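Side-chain contacts in kelch domain-containing protein (PDB 5C86), which probably oxidises primary alcohols to aldehydes at a mononuclear copper centre, as a fungal member of the galactose oxidase and glyoxal oxidase (AA5) family: residues V97-F100 against K101-E104; A20-P23 against E24-N27; S33-N37 against R38-A42; T157-A160 against G161-V164. All coordinates share one frame; numbering follows the deposited sequence.

Contact 1 (V97-F100 against K101-E104); sequences VLDF and KKGE
Lys101 runs along Phe100, its methylenes passing over one face of the phenyl ring. Lys101 CG stands 4.2 Å from the Phe100 ring centroid and 19° off the ring normal, a CH-pi contact displaced toward the rim, and CD and CE carry on past CE2 and CZ. The ring reaches the lysine because Phe100 CG is placed between its backbone N and carbonyl carbon (chi1 68°), which also brings the backbone N of Lys101 over the same ring. Lys101 bends at chi2 (-50°) before its chain straightens out.

Asp99 holds the beginning of the turn. Its OD1 accepts from Lys101 N at 3.1 Å, the donor lying well above the carboxylate plane, while its backbone O takes Lys102 N at 2.9 Å. One step on, Phe100 O receives Gly103 N, also at 2.9 Å, so the chain makes a short 3-10 turn as it leaves strand 95-98. The turn begins the link to strand 109-111 in a four-stranded antiparallel sheet, consistent with a propeller blade. The Leu98 methyls lie near the carbonyl oxygens of Gly103 and Glu104.

Further out, Tyr460 meets the Phe100 ring edge-to-face, Lys101 NZ forms a salt bridge with Glu24, and Glu104 OE2 is bonded to Thr25 and Asn27. In the conformer of Lys102 described, Asp99 OD2 and Lys102 NZ are 4.3 Å apart, beyond a salt bridge. Any electrostatic help to the carboxylate is probably weak, and the aspartate's firmer role is to bind the backbone of the turn.

Contact 2 (A20-P23 against E24-N27); sequences ALVP and ETGN
The chain doubles back between Val22 and Asn27, closed by a nearly straight bond from Val22 N to Asn27 O (2.9 Å, 172° at the hydrogen) and a more bent one from Gly26 N to Val22 O (2.8 Å). Inside this loop Val22 turns its side chain toward the returning residues 24-27. Its CG1, anti to the backbone N (chi1 178°), touches Thr25 OG1 at 3.4 Å, and CG2 leans on the carbonyl oxygen of Asn27. Leu21 reaches across with CD1, which comes to 3.3 Å from Gly26 O.

The arrangement is a beta hairpin joining strands 18-21 and 28-31, and an ST turn is built into its return: Thr25 OG1 accepts from Asn27 N at 3.2 Å, almost in line. With chi1 at 59° the hydroxyl oxygen sits between the threonine's own N and carbonyl carbon, where it can meet both the Asn27 amide and the Val22 methyl. Glu24 and Gly26 both adopt positive phi in the reversal.

The polar ends find partners beyond the hairpin: Lys101 for Glu24, Glu104 for Thr25 and Asn27, and Val54 N for Asn27 OD1. Pro23 packs on Tyr460 of strand 459-466.

Contact 3 (S33-N37 against R38-A42); sequences SGWPN and RWTTA
Trp35 lies across the guanidinium of Arg38 in the modelled conformer of the arginine, the two groups overlapping face to face through the pyrrole side of the indole. CD1 sits about over the centre of the guanidinium, 3.6 Å from Arg38 CZ, and the planes are 33° apart, so the overlap is splayed. The side chains themselves run at about a right angle to each other. At its other end the indole meets Thr40, whose OG1 is 3.7 Å from Trp35 CH2; that hydroxyl is bonded to Gly43 N.

In the same conformer, Asn37 helps set the rotation of the guanidinium. Its OD1 takes a bond from Arg38 NH1 at 2.8 Å, the nitrogen lying in the carbonyl plane on a lone pair, although the angle at the hydrogen is only 133° and the oxygen is tilted 25° out of the guanidinium plane. The Asn37 and Arg38 side chains run alongside each other, with the amide and guanidinium planes a little over half a right angle apart.

These residues form a surface loop between strands 28-31 and 47-52, and the loop carries Trp39 toward the copper site. The side chain of Trp39 starts away from residues 33-37: its ring stacks on Phe72 and also meets Phe303, and it comes near His335, a copper ligand.

Within the same loop, Ser33 OG lies 2.9 Å from Arg38 O and equally close to Trp35 O, two acceptors competing for one proton. Trp35 O is also bonded by Ser32 OG, and Gly34 N by Asp70.

Contact 4 (T157-A160 against G161-V164); sequences TKLA and GCPV
Leu159 and Cys162 meet through both backbone and side chain at the corner of a tight turn. The polar part is a single bond: Cys162 N donates to Leu159 O at 2.8 Å, with 158° at the hydrogen and the donor 55° above the carbonyl plane. It closes a type I beta turn in which Ala160 and Gly161 occupy the two central positions.

The apolar part lies beside it. Cys162 SG packs against Leu159 CB at 3.7 Å and approaches CD1 at 3.9 Å. In both residues the first side-chain bond is set anti to the carbonyl carbon (chi1 -56° for Cys162), and the sulfur is thereby brought alongside the leucine. A looser contact follows, where Pro163 CD stands 3.8 Å from Ala160 O.

The turn follows strand 155-158, an edge strand of a four-stranded antiparallel sheet in the Kelch propeller, and starts the long connection to strand 181-183 of another such sheet. Leu159 packs on Phe132 of strand 131-134, and backbone bonds tie Leu159 and Cys162 to Gly146. Gly161 bonds to Thr206 and Asn209, linking the turn to the loop before strand 208-214 and to that strand itself.

In the fold
Contacts 1 and 2 are joined directly although they are separated in the chain: in the modelled conformer of Glu24, Lys101 NZ lies 2.8 Å from Glu24 OE2; Glu104 OE2 lies 2.9 Å from Thr25 OG1 in a probable hydrogen bond, and Phe100 packs on Pro23. The centres of the two turns are 10 Å apart. Contacts 3 and 4 stand separately: contact 3 is about 23 Å from contact 1, and contact 4 about 30 Å from both, centre to centre. Only contact 3 approaches the copper site, empty in this apo form: the side chain of Trp39 is about 5 Å from that of His335 and about 6 Å from that of Tyr120. The other three turns lie away from it.

Contact 1 (V97-F100 against K101-E104)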
loop_
_atom_site.group_PDB
_atom_site.type_symbol
_atom_site.label_atom_id
_atom_site.label_comp_id
_atom_site.label_asym_id
_atom_site.label_seq_id
_atom_site.Cartn_x
_atom_site.Cartn_y
_atom_site.Cartn_z
ATOM N N VAL A 97 16.711 -3.449 -5.796
ATOM C CA VAL A 97 16.441 -3.770 -4.394
ATOM C C VAL A 97 17.116 -2.753 -3.508
ATOM O O VAL A 97 18.266 -2.348 -3.745
ATOM C CB VAL A 97 16.651 -5.240 -4.070
ATOM C CG1 VAL A 97 18.113 -5.673 -4.163
ATOM C CG2 VAL A 97 16.121 -5.543 -2.665
ATOM N N LEU A 98 16.414 -2.237 -2.486
ATOM C CA LEU A 98 16.993 -1.521 -1.430
ATOM C C LEU A 98 16.833 -2.332 -0.163
ATOM O O LEU A 98 15.663 -2.542 0.324
ATOM C CB LEU A 98 16.450 -0.111 -1.252
ATOM C CG LEU A 98 16.979 0.688 -0.085
ATOM C CD1 LEU A 98 18.470 0.983 -0.238
ATOM C CD2 LEU A 98 16.289 2.013 0.085
ATOM N N ASP A 99 17.953 -2.668 0.465
ATOM C CA ASP A 99 17.971 -3.427 1.736
ATOM C C ASP A 99 18.341 -2.453 2.823
ATOM O O ASP A 99 19.514 -1.978 2.912
ATOM C CB ASP A 99 18.924 -4.608 1.658
ATOM C CG ASP A 99 19.030 -5.415 2.990
ATOM O OD1 ASP A 99 18.385 -5.086 4.010
ATOM O OD2 ASP A 99 19.768 -6.425 2.928
ATOM N N PHE A 100 17.383 -2.094 3.666
ATOM C CA PHE A 100 17.576 -0.991 4.609
ATOM C C PHE A 100 18.736 -1.338 5.585
ATOM O O PHE A 100 19.319 -0.440 6.154
ATOM C CB PHE A 100 16.275 -0.696 5.401
ATOM C CG PHE A 100 15.892 -1.792 6.342
ATOM C CD1 PHE A 100 15.258 -2.949 5.906
ATOM C CD2 PHE A 100 16.190 -1.694 7.681
ATOM C CE1 PHE A 100 14.977 -4.000 6.757
ATOM C CE2 PHE A 100 15.840 -2.700 8.561
ATOM C CZ PHE A 100 15.253 -3.872 8.101
ATOM N N LYS A 101 19.020 -2.620 5.748
ATOM C CA LYS A 101 20.075 -3.061 6.669
ATOM C C LYS A 101 21.429 -2.532 6.194
ATOM O O LYS A 101 22.303 -2.293 7.043
ATOM C CB LYS A 101 20.117 -4.607 6.817
ATOM C CG LYS A 101 19.025 -5.155 7.753
ATOM C CD LYS A 101 18.925 -4.447 9.162
ATOM C CE LYS A 101 18.100 -5.256 10.204
ATOM N NZ LYS A 101 18.169 -4.786 11.644
ATOM N N LYS A 102 21.571 -2.345 4.884
ATOM C CA LYS A 102 22.796 -1.769 4.301
ATOM C C LYS A 102 22.862 -0.250 4.377
ATOM O O LYS A 102 23.877 0.313 3.958
ATOM C CB LYS A 102 22.991 -2.307 2.898
ATOM C CG LYS A 102 23.011 -3.839 2.883
ATOM C CD LYS A 102 23.361 -4.410 1.511
ATOM C CE LYS A 102 23.059 -5.895 1.384
ATOM N NZ LYS A 102 24.027 -6.722 2.130
ATOM N N GLY A 103 21.822 0.409 4.912
ATOM C CA GLY A 103 21.753 1.838 5.068
ATOM C C GLY A 103 20.607 2.329 4.188
ATOM O O GLY A 103 20.455 1.917 3.050
ATOM N N GLU A 104 19.867 3.255 4.757
ATOM C CA GLU A 104 18.678 3.827 4.133
ATOM C C GLU A 104 19.030 4.666 2.889
ATOM O O GLU A 104 18.188 4.808 2.020
ATOM C CB GLU A 104 18.051 4.789 5.096
ATOM C CG GLU A 104 17.525 4.117 6.317
ATOM C CD GLU A 104 17.001 5.187 7.223
ATOM O OE1 GLU A 104 17.774 6.126 7.611
ATOM O OE2 GLU A 104 15.841 5.134 7.511
#

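Contact 2 (A20-P23 against E24-N27)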
loop_
_atom_site.group_PDB
_atom_site.type_symbol
_atom_site.label_atom_id
_atom_site.label_comp_id
_atom_site.label_asym_id
_atom_site.label_seq_id
_atom_site.Cartn_x
_atom_site.Cartn_y
_atom_site.Cartn_z
ATOM N N ALA A 20 7.761 4.847 0.428
ATOM C CA ALA A 20 7.916 3.564 1.147
ATOM C C ALA A 20 8.250 3.847 2.569
ATOM O O ALA A 20 9.043 4.777 2.851
ATOM C CB ALA A 20 8.992 2.715 0.570
ATOM N N LEU A 21 7.692 3.074 3.488
ATOM C CA LEU A 21 8.061 3.218 4.913
ATOM C C LEU A 21 9.237 2.328 5.151
ATOM O O LEU A 21 9.231 1.160 4.811
ATOM C CB LEU A 21 6.888 2.815 5.821
ATOM C CG LEU A 21 7.174 3.006 7.298
ATOM C CD1 LEU A 21 7.136 4.436 7.631
ATOM C CD2 LEU A 21 6.114 2.312 8.094
ATOM N N VAL A 22 10.326 2.884 5.718
ATOM C CA VAL A 22 11.532 2.115 5.933
ATOM C C VAL A 22 11.372 1.262 7.247
ATOM O O VAL A 22 11.095 1.813 8.316
ATOM C CB VAL A 22 12.714 3.076 6.076
ATOM C CG1 VAL A 22 13.975 2.298 6.343
ATOM C CG2 VAL A 22 12.851 3.974 4.802
ATOM N N PRO A 23 11.533 -0.037 7.120
ATOM C CA PRO A 23 11.466 -0.824 8.367
ATOM C C PRO A 23 12.429 -0.381 9.443
ATOM O O PRO A 23 13.496 0.143 9.164
ATOM C CB PRO A 23 11.792 -2.215 7.909
ATOM C CG PRO A 23 11.400 -2.315 6.493
ATOM C CD PRO A 23 11.702 -0.908 5.978
ATOM N N GLU A 24 11.995 -0.526 10.700
ATOM C CA GLU A 24 12.782 -0.328 11.931
ATOM C C GLU A 24 12.930 1.120 12.264
ATOM O O GLU A 24 12.637 1.525 13.373
ATOM C CB GLU A 24 14.168 -1.008 11.912
ATOM C CG GLU A 24 14.124 -2.455 12.265
ATOM C CD GLU A 24 15.469 -3.121 12.153
ATOM O OE1 GLU A 24 16.534 -2.418 12.117
ATOM O OE2 GLU A 24 15.406 -4.357 12.010
ATOM N N THR A 25 13.325 1.948 11.290
ATOM C CA THR A 25 13.393 3.413 11.592
ATOM C C THR A 25 12.066 4.085 11.458
ATOM O O THR A 25 11.753 5.059 12.119
ATOM C CB THR A 25 14.361 4.151 10.698
ATOM O OG1 THR A 25 13.955 3.961 9.339
ATOM C CG2 THR A 25 15.775 3.621 10.871
ATOM N N GLY A 26 11.257 3.558 10.530
ATOM C CA GLY A 26 10.066 4.270 10.195
ATOM C C GLY A 26 10.209 5.580 9.418
ATOM O O GLY A 26 9.295 6.341 9.338
ATOM N N ASN A 27 11.400 5.826 8.860
ATOM C CA ASN A 27 11.575 6.989 8.020
ATOM C C ASN A 27 10.734 6.809 6.723
ATOM O O ASN A 27 10.400 5.709 6.322
ATOM C CB ASN A 27 13.084 7.188 7.832
ATOM C CG ASN A 27 13.750 7.595 9.136
ATOM O OD1 ASN A 27 13.142 8.284 9.950
ATOM N ND2 ASN A 27 15.032 7.277 9.261
#

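Contact 3 (S33-N37 against R38-A42)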
loop_
_atom_site.group_PDB
_atom_site.type_symbol
_atom_site.label_atom_id
_atom_site.label_comp_id
_atom_site.label_asym_id
_atom_site.label_seq_id
_atom_site.Cartn_x
_atom_site.Cartn_y
_atom_site.Cartn_z
ATOM N N SER A 33 11.787 9.820 -10.304
ATOM C CA SER A 33 12.223 9.275 -11.583
ATOM C C SER A 33 13.703 9.693 -11.732
ATOM O O SER A 33 14.304 10.200 -10.761
ATOM C CB SER A 33 11.444 9.907 -12.731
ATOM O OG SER A 33 11.636 11.285 -12.724
ATOM N N GLY A 34 14.159 9.641 -12.984
ATOM C CA GLY A 34 15.486 10.257 -13.327
ATOM C C GLY A 34 15.556 11.734 -13.315
ATOM O O GLY A 34 16.656 12.273 -13.572
ATOM N N TRP A 35 14.491 12.401 -13.017
ATOM C CA TRP A 35 14.472 13.829 -12.705
ATOM C C TRP A 35 13.692 14.096 -11.446
ATOM O O TRP A 35 12.789 13.331 -11.058
ATOM C CB TRP A 35 13.806 14.638 -13.808
ATOM C CG TRP A 35 14.492 14.487 -15.170
ATOM C CD1 TRP A 35 15.412 15.375 -15.723
ATOM C CD2 TRP A 35 14.292 13.449 -16.139
ATOM N NE1 TRP A 35 15.820 14.889 -16.945
ATOM C CE2 TRP A 35 15.146 13.716 -17.233
ATOM C CE3 TRP A 35 13.521 12.275 -16.178
ATOM C CZ2 TRP A 35 15.218 12.847 -18.361
ATOM C CZ3 TRP A 35 13.554 11.431 -17.300
ATOM C CH2 TRP A 35 14.402 11.744 -18.410
ATOM N N PRO A 36 13.883 15.250 -10.834
ATOM C CA PRO A 36 13.066 15.631 -9.652
ATOM C C PRO A 36 11.608 16.023 -9.935
ATOM O O PRO A 36 10.714 16.025 -9.054
ATOM C CB PRO A 36 13.832 16.869 -9.096
ATOM C CG PRO A 36 14.699 17.283 -10.289
ATOM C CD PRO A 36 15.102 16.061 -10.980
ATOM N N ASN A 37 11.370 16.515 -11.166
ATOM C CA ASN A 37 10.194 17.230 -11.517
ATOM C C ASN A 37 9.541 16.821 -12.881
ATOM O O ASN A 37 8.624 17.497 -13.324
ATOM C CB ASN A 37 10.527 18.719 -11.571
ATOM C CG ASN A 37 11.621 19.026 -12.608
ATOM O OD1 ASN A 37 12.185 18.154 -13.260
ATOM N ND2 ASN A 37 11.993 20.270 -12.651
ATOM N N ARG A 38 9.959 15.762 -13.524
ATOM C CA ARG A 38 9.295 15.400 -14.768
ATOM C C ARG A 38 9.795 13.990 -14.959
ATOM O O ARG A 38 10.434 13.535 -14.097
ATOM C CB ARG A 38 9.713 16.395 -15.878
ATOM C CG ARG A 38 11.224 16.465 -16.027
ATOM C CD ARG A 38 11.584 17.779 -16.705
ATOM N NE ARG A 38 12.932 17.882 -17.252
ATOM C CZ ARG A 38 13.924 18.504 -16.628
ATOM N NH1 ARG A 38 13.690 18.976 -15.425
ATOM N NH2 ARG A 38 15.147 18.619 -17.184
ATOM N N TRP A 39 9.432 13.310 -16.046
ATOM C CA TRP A 39 9.628 11.916 -16.396
ATOM C C TRP A 39 9.570 11.762 -17.899
ATOM O O TRP A 39 9.038 12.695 -18.563
ATOM C CB TRP A 39 8.534 10.967 -15.751
ATOM C CG TRP A 39 7.194 11.383 -16.255
ATOM C CD1 TRP A 39 6.431 12.339 -15.729
ATOM C CD2 TRP A 39 6.486 10.850 -17.385
ATOM N NE1 TRP A 39 5.268 12.499 -16.477
ATOM C CE2 TRP A 39 5.294 11.614 -17.513
ATOM C CE3 TRP A 39 6.749 9.854 -18.307
ATOM C CZ2 TRP A 39 4.352 11.377 -18.530
ATOM C CZ3 TRP A 39 5.814 9.622 -19.341
ATOM C CH2 TRP A 39 4.635 10.432 -19.429
ATOM N N THR A 40 10.085 10.657 -18.409
ATOM C CA THR A 40 9.810 10.191 -19.780
ATOM C C THR A 40 9.555 8.757 -19.804
ATOM O O THR A 40 9.880 8.023 -18.820
ATOM C CB THR A 40 11.018 10.453 -20.766
ATOM O OG1 THR A 40 12.136 9.644 -20.387
ATOM C CG2 THR A 40 11.331 11.928 -20.792
ATOM N N THR A 41 8.947 8.230 -20.880
ATOM C CA THR A 41 8.678 6.800 -20.937
ATOM C C THR A 41 9.973 6.006 -20.838
ATOM O O THR A 41 10.042 4.941 -20.189
ATOM C CB THR A 41 7.850 6.439 -22.190
ATOM O OG1 THR A 41 6.611 7.132 -22.122
ATOM C CG2 THR A 41 7.608 4.956 -22.265
ATOM N N ALA A 42 11.025 6.468 -21.552
ATOM C CA ALA A 42 12.292 5.766 -21.552
ATOM C C ALA A 42 13.068 5.970 -20.299
ATOM O O ALA A 42 13.894 5.122 -19.985
ATOM C CB ALA A 42 13.171 6.279 -22.716
#

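Contact 4 (T157-A160 against G161-V164)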
loop_
_atom_site.group_PDB
_atom_site.type_symbol
_atom_site.label_atom_id
_atom_site.label_comp_id
_atom_site.label_asym_id
_atom_site.label_seq_id
_atom_site.Cartn_x
_atom_site.Cartn_y
_atom_site.Cartn_z
ATOM N N THR A 157 10.269 -16.419 -13.316
ATOM C CA THR A 157 9.698 -17.485 -14.114
ATOM C C THR A 157 8.311 -17.017 -14.625
ATOM O O THR A 157 7.462 -16.583 -13.829
ATOM C CB THR A 157 9.594 -18.735 -13.242
ATOM O OG1 THR A 157 10.869 -18.947 -12.597
ATOM C CG2 THR A 157 9.211 -19.959 -14.084
ATOM N N LYS A 158 8.047 -17.107 -15.933
ATOM C CA LYS A 158 6.743 -16.932 -16.472
ATOM C C LYS A 158 5.822 -17.994 -16.051
ATOM O O LYS A 158 6.199 -19.166 -15.931
ATOM C CB LYS A 158 6.775 -16.857 -18.026
ATOM C CG LYS A 158 7.605 -15.684 -18.468
ATOM C CD LYS A 158 7.581 -15.393 -19.948
ATOM C CE LYS A 158 8.349 -16.514 -20.668
ATOM N NZ LYS A 158 8.752 -15.890 -21.947
ATOM N N LEU A 159 4.561 -17.638 -15.788
ATOM C CA LEU A 159 3.611 -18.584 -15.353
ATOM C C LEU A 159 2.567 -18.720 -16.471
ATOM O O LEU A 159 1.669 -17.874 -16.649
ATOM C CB LEU A 159 2.945 -18.106 -14.076
ATOM C CG LEU A 159 3.905 -18.084 -12.881
ATOM C CD1 LEU A 159 3.322 -17.227 -11.716
ATOM C CD2 LEU A 159 4.265 -19.508 -12.412
ATOM N N ALA A 160 2.699 -19.776 -17.299
ATOM C CA ALA A 160 1.742 -19.998 -18.396
ATOM C C ALA A 160 0.296 -20.003 -17.946
ATOM O O ALA A 160 -0.637 -19.586 -18.707
ATOM C CB ALA A 160 2.072 -21.329 -19.108
ATOM N N GLY A 161 0.044 -20.455 -16.719
ATOM C CA GLY A 161 -1.299 -20.516 -16.219
ATOM C C GLY A 161 -1.819 -19.221 -15.617
ATOM O O GLY A 161 -2.958 -19.217 -15.117
ATOM N N CYS A 162 -0.999 -18.172 -15.709
ATOM C CA CYS A 162 -1.395 -16.795 -15.216
ATOM C C CYS A 162 -1.349 -15.719 -16.294
ATOM O O CYS A 162 -0.556 -14.803 -16.237
ATOM C CB CYS A 162 -0.485 -16.377 -14.066
ATOM S SG CYS A 162 -0.424 -17.506 -12.665
ATOM N N PRO A 163 -2.225 -15.844 -17.308
ATOM C CA PRO A 163 -2.378 -14.904 -18.335
ATOM C C PRO A 163 -3.023 -13.645 -17.810
ATOM O O PRO A 163 -3.864 -13.701 -16.897
ATOM C CB PRO A 163 -3.386 -15.613 -19.281
ATOM C CG PRO A 163 -4.205 -16.458 -18.420
ATOM C CD PRO A 163 -3.159 -16.982 -17.463
ATOM N N VAL A 164 -2.665 -12.524 -18.403
ATOM C CA VAL A 164 -3.291 -11.278 -18.049
ATOM C C VAL A 164 -4.699 -11.113 -18.599
ATOM O O VAL A 164 -5.485 -10.310 -18.076
ATOM C CB VAL A 164 -2.372 -10.077 -18.392
ATOM C CG1 VAL A 164 -2.311 -9.813 -19.880
ATOM C CG2 VAL A 164 -2.799 -8.835 -17.648
#